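Local coordinates for leucyl aminopeptidase (Trypanosoma brucei brucei, PDB 5NTD), which probably removes N-terminal residues, leucine in particular, from peptides as a dimanganese M17 aminopeptidase, and is bound here to the inhibitor bestatin, at residues A426-A431 / P511-E516; A156-G161 / A201-T206; G40-G45 / R63-N68. All blocks are in the same frame, centred on the assembly; numbering follows the deposited sequence.

Along the chain contact 3 comes first, then contact 2, then contact 1. Contact 3 lies in the N-terminal domain, its centre about 24 Å from that of contact 2 and about 36 Å from that of contact 1. Contacts 1 and 2, with centres about 16 Å apart, touch where the P511 ring meets the S205 backbone. E437 also bridges them, binding L513 N with one carboxylate oxygen and R159 with the other. In contact 2, helix 150-158 lies beside strand 183-188 of the N-terminal sheet, while S205 reaches C321 and T325; contact 1 packs against strand 395-400. Contacts 1 and 2 therefore lie where the two domains join, and contact 3 is remote.

Contact 1: A426-A431 / P511-E516; sequences AAMLRA and PALLTE
A431 and L513 bury equal shares of surface in this crossing of two helices, and M428 is close behind them. L513 reaches over with its isobutyl end: CD1 comes to 3.7 Å from the carbonyl carbon of A431 and lies 4.0 Å from A431 CB. With CG anti to its backbone N (chi1 174°), the leucine leans out from its own helix, although its CB does not point straight at the partner. M428 approaches the same leucine from across, the two side chains meeting at about a right angle. Its chain bends about CB–CG and again about CG–SD, and the sulfur SD settles 3.7 Å from L513 CG, a fit that the flexible, polarisable thioether makes easily against a branched neighbour. A431 suits its place by being small: its methyl points at helix 511-519, with CB only 3.8 Å from L513 O, leaving the backbones to come together at A431 and E516, whose CA atoms are 5.3 Å apart. There the methylene CG of E516 lies 3.6 Å from A431 O, the acid serving as an aliphatic spacer. Its carboxylate is engaged elsewhere, forming salt bridges with R519 and K520. The axes of the two short helical segments approach to 9.0 Å, with 121° between their directions, a steep crossing held by apolar packing, with no hydrogen bond between the segments. M428 also rests on I397 and L513 on M399, so the pair belongs to the helical layer against strand 395-400, as in the layered alpha/beta catalytic domain of M17 aminopeptidases.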
loop_
_atom_site.group_PDB
_atom_site.type_symbol
_atom_site.label_atom_id
_atom_site.label_comp_id
_atom_site.label_asym_id
_atom_site.label_seq_id
_atom_site.Cartn_x
_atom_site.Cartn_y
_atom_site.Cartn_z
ATOM N N ALA G 426 -40.705 6.227 4.475
ATOM C CA ALA G 426 -41.171 7.641 4.463
ATOM C C ALA G 426 -41.412 8.167 5.865
ATOM O O ALA G 426 -41.095 9.287 6.192
ATOM C CB ALA G 426 -42.450 7.782 3.631
ATOM N N ALA G 427 -41.928 7.297 6.705
ATOM C CA ALA G 427 -42.171 7.651 8.114
ATOM C C ALA G 427 -40.879 7.897 8.879
ATOM O O ALA G 427 -40.773 8.847 9.639
ATOM C CB ALA G 427 -42.990 6.553 8.808
ATOM N N MET G 428 -39.900 7.022 8.692
ATOM C CA MET G 428 -38.573 7.226 9.340
ATOM C C MET G 428 -37.853 8.463 8.814
ATOM O O MET G 428 -37.289 9.237 9.569
ATOM C CB MET G 428 -37.707 6.005 9.194
ATOM C CG MET G 428 -36.432 6.055 10.024
ATOM S SD MET G 428 -36.706 6.231 11.797
ATOM C CE MET G 428 -37.250 4.597 12.236
ATOM N N LEU G 429 -37.968 8.691 7.526
ATOM C CA LEU G 429 -37.447 9.956 6.941
ATOM C C LEU G 429 -38.072 11.239 7.541
ATOM O O LEU G 429 -37.392 12.216 7.829
ATOM C CB LEU G 429 -37.606 10.003 5.428
ATOM C CG LEU G 429 -36.705 9.041 4.662
ATOM C CD1 LEU G 429 -37.151 8.964 3.208
ATOM C CD2 LEU G 429 -35.243 9.445 4.753
ATOM N N ARG G 430 -39.403 11.199 7.665
ATOM C CA ARG G 430 -40.188 12.297 8.301
ATOM C C ARG G 430 -39.686 12.490 9.745
ATOM O O ARG G 430 -39.398 13.610 10.162
ATOM C CB ARG G 430 -41.720 12.081 8.265
ATOM N N ALA G 431 -39.525 11.389 10.462
ATOM C CA ALA G 431 -39.023 11.459 11.837
ATOM C C ALA G 431 -37.607 12.064 11.935
ATOM O O ALA G 431 -37.283 12.819 12.845
ATOM C CB ALA G 431 -39.024 10.078 12.470
ATOM N N PRO G 511 -31.500 8.151 19.377
ATOM C CA PRO G 511 -32.642 8.064 20.295
ATOM C C PRO G 511 -33.799 9.007 19.997
ATOM O O PRO G 511 -34.938 8.586 19.959
ATOM C CB PRO G 511 -32.024 8.388 21.646
ATOM C CG PRO G 511 -30.623 7.909 21.506
ATOM C CD PRO G 511 -30.238 8.254 20.104
ATOM N N ALA G 512 -33.500 10.260 19.735
ATOM C CA ALA G 512 -34.537 11.251 19.408
ATOM C C ALA G 512 -35.261 10.894 18.106
ATOM O O ALA G 512 -36.461 11.096 17.964
ATOM C CB ALA G 512 -33.963 12.647 19.312
ATOM N N LEU G 513 -34.505 10.387 17.144
ATOM C CA LEU G 513 -35.078 9.868 15.877
ATOM C C LEU G 513 -36.174 8.833 16.188
ATOM O O LEU G 513 -37.286 8.927 15.690
ATOM C CB LEU G 513 -34.006 9.212 15.005
ATOM C CG LEU G 513 -34.449 8.501 13.720
ATOM C CD1 LEU G 513 -35.118 9.472 12.774
ATOM C CD2 LEU G 513 -33.232 7.879 13.069
ATOM N N LEU G 514 -35.826 7.869 17.019
ATOM C CA LEU G 514 -36.768 6.832 17.419
ATOM C C LEU G 514 -37.993 7.424 18.174
ATOM O O LEU G 514 -39.125 7.041 17.929
ATOM C CB LEU G 514 -36.107 5.796 18.307
ATOM C CG LEU G 514 -35.083 4.884 17.650
ATOM C CD1 LEU G 514 -34.414 3.992 18.681
ATOM C CD2 LEU G 514 -35.747 4.026 16.572
ATOM N N THR G 515 -37.721 8.334 19.092
ATOM C CA THR G 515 -38.768 8.935 19.873
ATOM C C THR G 515 -39.790 9.585 18.940
ATOM O O THR G 515 -40.986 9.383 19.082
ATOM C CB THR G 515 -38.220 9.952 20.866
ATOM O OG1 THR G 515 -37.355 9.268 21.787
ATOM C CG2 THR G 515 -39.364 10.599 21.666
ATOM N N GLU G 516 -39.283 10.322 17.962
ATOM C CA GLU G 516 -40.125 11.031 17.012
ATOM C C GLU G 516 -40.856 10.040 16.125
ATOM O O GLU G 516 -42.056 10.198 15.835
ATOM C CB GLU G 516 -39.310 12.017 16.215
ATOM C CG GLU G 516 -40.085 12.765 15.139
ATOM C CD GLU G 516 -41.228 13.628 15.689
ATOM O OE1 GLU G 516 -41.159 14.063 16.862
ATOM O OE2 GLU G 516 -42.212 13.845 14.938
#

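Contact 2: A156-G161 / A201-T206; sequences AVARCG and AVATST
R159 NH1 donates a hydrogen bond to the carbonyl O of T507, NH2 of the same guanidinium forms a salt bridge with E437, and NH1 lies 3.8 Å from the T206 methyl CG2. The polar partners fix the rotation of the group, and the threonine methyl packs obliquely against it. R159 begins its side chain with CG between the backbone N and the carbonyl carbon (chi1 79°), and a bend at chi3 brings the guanidinium back beside T206. The arginine CB is 4.0 Å from that same CG2, so a single methyl meets both the root and the head of R159. T206 offers this methyl because CG2 stands anti to its backbone N, beside the carbonyl carbon.

One residue earlier, A158 points its methyl toward segment 201-206 of helix 196-214. A158 CB lies 3.6 Å from A203 CB and touches A203 CA equally closely, then sits 3.9 Å from T206 CB. The short alanine methyls suit so close an approach, the CA atoms of A158 and A203 being 5.0 Å apart. A158 is the last residue of its helix, and its carbonyl takes a bond from Q207. The contact thus sets the C-terminal end of helix 150-158, whose neighbours are helix 120-131 and strand 183-188, against the long helix 196-214.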
loop_
_atom_site.group_PDB
_atom_site.type_symbol
_atom_site.label_atom_id
_atom_site.label_comp_id
_atom_site.label_asym_id
_atom_site.label_seq_id
_atom_site.Cartn_x
_atom_site.Cartn_y
_atom_site.Cartn_z
ATOM N N ALA G 156 -30.511 19.160 20.090
ATOM C CA ALA G 156 -29.390 19.953 19.599
ATOM C C ALA G 156 -28.592 20.545 20.732
ATOM O O ALA G 156 -27.364 20.541 20.712
ATOM C CB ALA G 156 -29.862 21.053 18.683
ATOM N N VAL G 157 -29.301 21.031 21.734
ATOM C CA VAL G 157 -28.653 21.614 22.919
ATOM C C VAL G 157 -28.100 20.533 23.830
ATOM O O VAL G 157 -27.009 20.665 24.387
ATOM C CB VAL G 157 -29.605 22.523 23.699
ATOM C CG1 VAL G 157 -28.973 22.989 24.999
ATOM C CG2 VAL G 157 -29.968 23.720 22.840
ATOM N N ALA G 158 -28.837 19.443 23.954
ATOM C CA ALA G 158 -28.344 18.269 24.695
ATOM C C ALA G 158 -26.966 17.781 24.187
ATOM O O ALA G 158 -26.090 17.401 24.968
ATOM C CB ALA G 158 -29.337 17.118 24.609
ATOM N N ARG G 159 -26.767 17.826 22.887
ATOM C CA ARG G 159 -25.520 17.281 22.275
ATOM C C ARG G 159 -24.403 18.307 22.159
ATOM O O ARG G 159 -23.310 17.989 21.738
ATOM C CB ARG G 159 -25.801 16.587 20.913
ATOM C CG ARG G 159 -25.969 17.495 19.704
ATOM C CD ARG G 159 -26.207 16.683 18.439
ATOM N NE ARG G 159 -27.609 16.616 18.018
ATOM C CZ ARG G 159 -28.418 15.552 18.153
ATOM N NH1 ARG G 159 -28.010 14.434 18.754
ATOM N NH2 ARG G 159 -29.653 15.595 17.688
ATOM N N CYS G 160 -24.680 19.538 22.553
ATOM C CA CYS G 160 -23.724 20.630 22.349
ATOM C C CYS G 160 -22.767 20.744 23.523
ATOM O O CYS G 160 -22.974 20.185 24.583
ATOM C CB CYS G 160 -24.429 21.969 22.104
ATOM S SG CYS G 160 -24.797 22.880 23.628
ATOM N N GLY G 161 -21.732 21.514 23.293
ATOM C CA GLY G 161 -20.791 21.875 24.333
ATOM C C GLY G 161 -19.935 20.715 24.785
ATOM O O GLY G 161 -19.799 19.714 24.090
ATOM N N ALA G 201 -36.268 14.460 29.471
ATOM C CA ALA G 201 -36.102 13.007 29.247
ATOM C C ALA G 201 -35.402 12.723 27.900
ATOM O O ALA G 201 -34.497 11.883 27.810
ATOM C CB ALA G 201 -37.415 12.285 29.296
ATOM N N VAL G 202 -35.796 13.470 26.887
ATOM C CA VAL G 202 -35.159 13.378 25.536
ATOM C C VAL G 202 -33.682 13.779 25.587
ATOM O O VAL G 202 -32.815 13.082 25.097
ATOM C CB VAL G 202 -35.890 14.262 24.498
ATOM C CG1 VAL G 202 -35.129 14.342 23.184
ATOM C CG2 VAL G 202 -37.268 13.693 24.248
ATOM N N ALA G 203 -33.445 14.928 26.193
ATOM C CA ALA G 203 -32.077 15.443 26.333
ATOM C C ALA G 203 -31.217 14.484 27.126
ATOM O O ALA G 203 -30.049 14.234 26.801
ATOM C CB ALA G 203 -32.072 16.784 27.000
ATOM N N THR G 204 -31.815 13.906 28.151
ATOM C CA THR G 204 -31.108 12.906 28.984
ATOM C C THR G 204 -30.671 11.700 28.134
ATOM O O THR G 204 -29.548 11.209 28.270
ATOM C CB THR G 204 -31.991 12.452 30.165
ATOM O OG1 THR G 204 -32.327 13.615 30.925
ATOM C CG2 THR G 204 -31.257 11.440 31.072
ATOM N N SER G 205 -31.579 11.214 27.294
ATOM C CA SER G 205 -31.290 10.053 26.442
ATOM C C SER G 205 -30.219 10.376 25.379
ATOM O O SER G 205 -29.362 9.562 25.093
ATOM C CB SER G 205 -32.540 9.523 25.785
ATOM O OG SER G 205 -33.189 8.592 26.650
ATOM N N THR G 206 -30.281 11.572 24.804
ATOM C CA THR G 206 -29.247 12.019 23.871
ATOM C C THR G 206 -27.852 11.986 24.540
ATOM O O THR G 206 -26.883 11.507 23.969
ATOM C CB THR G 206 -29.506 13.435 23.393
ATOM O OG1 THR G 206 -30.732 13.453 22.669
ATOM C CG2 THR G 206 -28.379 13.936 22.459
#

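Contact 3: G40-G45 / R63-N68; sequences GVLSSG and RLPFYN
L42 forks between two neighbours in the loop 63-68: its CD1 reaches P65 CB at 4.2 Å, and its CD2 reaches F66 CB at the same distance. The two methyls thus meet the two central residues of a turn, one on the proline ring and the other at the root of the phenylalanine. L42 and F66 cross at about a right angle, and the aromatic ring leads away from the contact. F66 holds CG between its backbone N and carbonyl carbon (chi1 55°), which carries the ring off to stack edge-to-face on F144. Beside the leucine, G40 brings its CA to 4.2 Å from P65 CB. Its positive phi of 79° comes easily to a residue with no side chain.

What positions P65 and F66 is a type I beta turn from L64 to Y67, closed by Y67 N on L64 O at 3.0 Å. P65, with its ring-fixed phi of -58°, fits the second place of such a turn. Just beyond, N68 caps helix 69-77 through its side-chain oxygen on V71 N. L42 is held in turn by backbone bonds to A92 and A94. The two loops meet at the edge of the N-terminal domain: one joins helix 31-38 to strand 46-52, the other joins helix 59-62 to helix 69-77, with Y34 packing on both L42 and P65.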
loop_
_atom_site.group_PDB
_atom_site.type_symbol
_atom_site.label_atom_id
_atom_site.label_comp_id
_atom_site.label_asym_id
_atom_site.label_seq_id
_atom_site.Cartn_x
_atom_site.Cartn_y
_atom_site.Cartn_z
ATOM N N GLY G 40 -36.035 39.213 35.667
ATOM C CA GLY G 40 -34.957 39.960 34.944
ATOM C C GLY G 40 -33.523 39.748 35.445
ATOM O O GLY G 40 -32.590 40.368 34.938
ATOM N N VAL G 41 -33.353 38.846 36.390
ATOM C CA VAL G 41 -32.016 38.473 36.869
ATOM C C VAL G 41 -31.494 37.253 36.080
ATOM O O VAL G 41 -32.015 36.139 36.206
ATOM C CB VAL G 41 -31.999 38.093 38.371
ATOM C CG1 VAL G 41 -30.565 37.913 38.882
ATOM C CG2 VAL G 41 -32.717 39.148 39.214
ATOM N N LEU G 42 -30.433 37.470 35.308
ATOM C CA LEU G 42 -29.782 36.370 34.560
ATOM C C LEU G 42 -29.221 35.330 35.502
ATOM O O LEU G 42 -28.805 35.614 36.632
ATOM C CB LEU G 42 -28.704 36.892 33.658
ATOM C CG LEU G 42 -29.261 37.336 32.301
ATOM C CD1 LEU G 42 -30.368 38.371 32.413
ATOM C CD2 LEU G 42 -28.135 37.937 31.505
ATOM N N SER G 43 -29.230 34.098 35.034
ATOM C CA SER G 43 -28.752 32.950 35.855
ATOM C C SER G 43 -27.258 33.050 36.152
ATOM O O SER G 43 -26.761 32.473 37.113
ATOM C CB SER G 43 -29.057 31.630 35.146
ATOM O OG SER G 43 -30.456 31.417 34.956
ATOM N N SER G 44 -26.529 33.719 35.271
ATOM C CA SER G 44 -25.057 33.826 35.376
ATOM C C SER G 44 -24.535 34.965 34.537
ATOM O O SER G 44 -25.306 35.655 33.870
ATOM C CB SER G 44 -24.357 32.504 34.945
ATOM O OG SER G 44 -24.360 32.312 33.532
ATOM N N GLY G 45 -23.203 35.062 34.470
ATOM C CA GLY G 45 -22.513 36.066 33.621
ATOM C C GLY G 45 -22.421 35.800 32.130
ATOM O O GLY G 45 -21.803 36.567 31.372
ATOM N N ARG G 63 -37.515 43.109 23.977
ATOM C CA ARG G 63 -38.100 42.928 25.309
ATOM C C ARG G 63 -37.351 41.868 26.168
ATOM O O ARG G 63 -37.716 41.591 27.307
ATOM C CB ARG G 63 -39.592 42.580 25.148
ATOM N N LEU G 64 -36.296 41.271 25.629
ATOM C CA LEU G 64 -35.508 40.280 26.413
ATOM C C LEU G 64 -34.661 41.005 27.462
ATOM O O LEU G 64 -34.101 42.067 27.176
ATOM C CB LEU G 64 -34.655 39.389 25.490
ATOM C CG LEU G 64 -35.496 38.469 24.571
ATOM C CD1 LEU G 64 -34.593 37.710 23.625
ATOM C CD2 LEU G 64 -36.337 37.485 25.365
ATOM N N PRO G 65 -34.518 40.418 28.654
ATOM C CA PRO G 65 -33.898 41.095 29.789
ATOM C C PRO G 65 -32.473 41.598 29.598
ATOM O O PRO G 65 -32.026 42.468 30.335
ATOM C CB PRO G 65 -33.927 40.035 30.900
ATOM C CG PRO G 65 -34.095 38.730 30.209
ATOM C CD PRO G 65 -34.881 39.033 28.968
ATOM N N PHE G 66 -31.752 41.031 28.647
ATOM C CA PHE G 66 -30.321 41.376 28.431
ATOM C C PHE G 66 -30.154 42.356 27.287
ATOM O O PHE G 66 -29.034 42.706 26.947
ATOM C CB PHE G 66 -29.470 40.099 28.184
ATOM C CG PHE G 66 -29.974 39.257 27.050
ATOM C CD1 PHE G 66 -29.667 39.576 25.747
ATOM C CD2 PHE G 66 -30.826 38.174 27.300
ATOM C CE1 PHE G 66 -30.171 38.821 24.697
ATOM C CE2 PHE G 66 -31.346 37.421 26.259
ATOM C CZ PHE G 66 -31.020 37.735 24.957
ATOM N N TYR G 67 -31.239 42.693 26.618
ATOM C CA TYR G 67 -31.134 43.431 25.353
ATOM C C TYR G 67 -30.719 44.853 25.640
ATOM O O TYR G 67 -31.178 45.449 26.580
ATOM C CB TYR G 67 -32.449 43.430 24.571
ATOM C CG TYR G 67 -32.333 43.935 23.142
ATOM C CD1 TYR G 67 -32.500 45.270 22.828
ATOM C CD2 TYR G 67 -32.081 43.049 22.093
ATOM C CE1 TYR G 67 -32.401 45.720 21.508
ATOM C CE2 TYR G 67 -31.986 43.486 20.769
ATOM C CZ TYR G 67 -32.148 44.824 20.487
ATOM O OH TYR G 67 -32.025 45.238 19.186
ATOM N N ASN G 68 -29.827 45.367 24.823
ATOM C CA ASN G 68 -29.424 46.766 24.874
ATOM C C ASN G 68 -28.778 47.125 23.538
ATOM O O ASN G 68 -28.772 46.304 22.634
ATOM C CB ASN G 68 -28.511 47.019 26.072
ATOM C CG ASN G 68 -27.065 46.651 25.807
ATOM O OD1 ASN G 68 -26.739 46.001 24.817
ATOM N ND2 ASN G 68 -26.185 47.064 26.707
#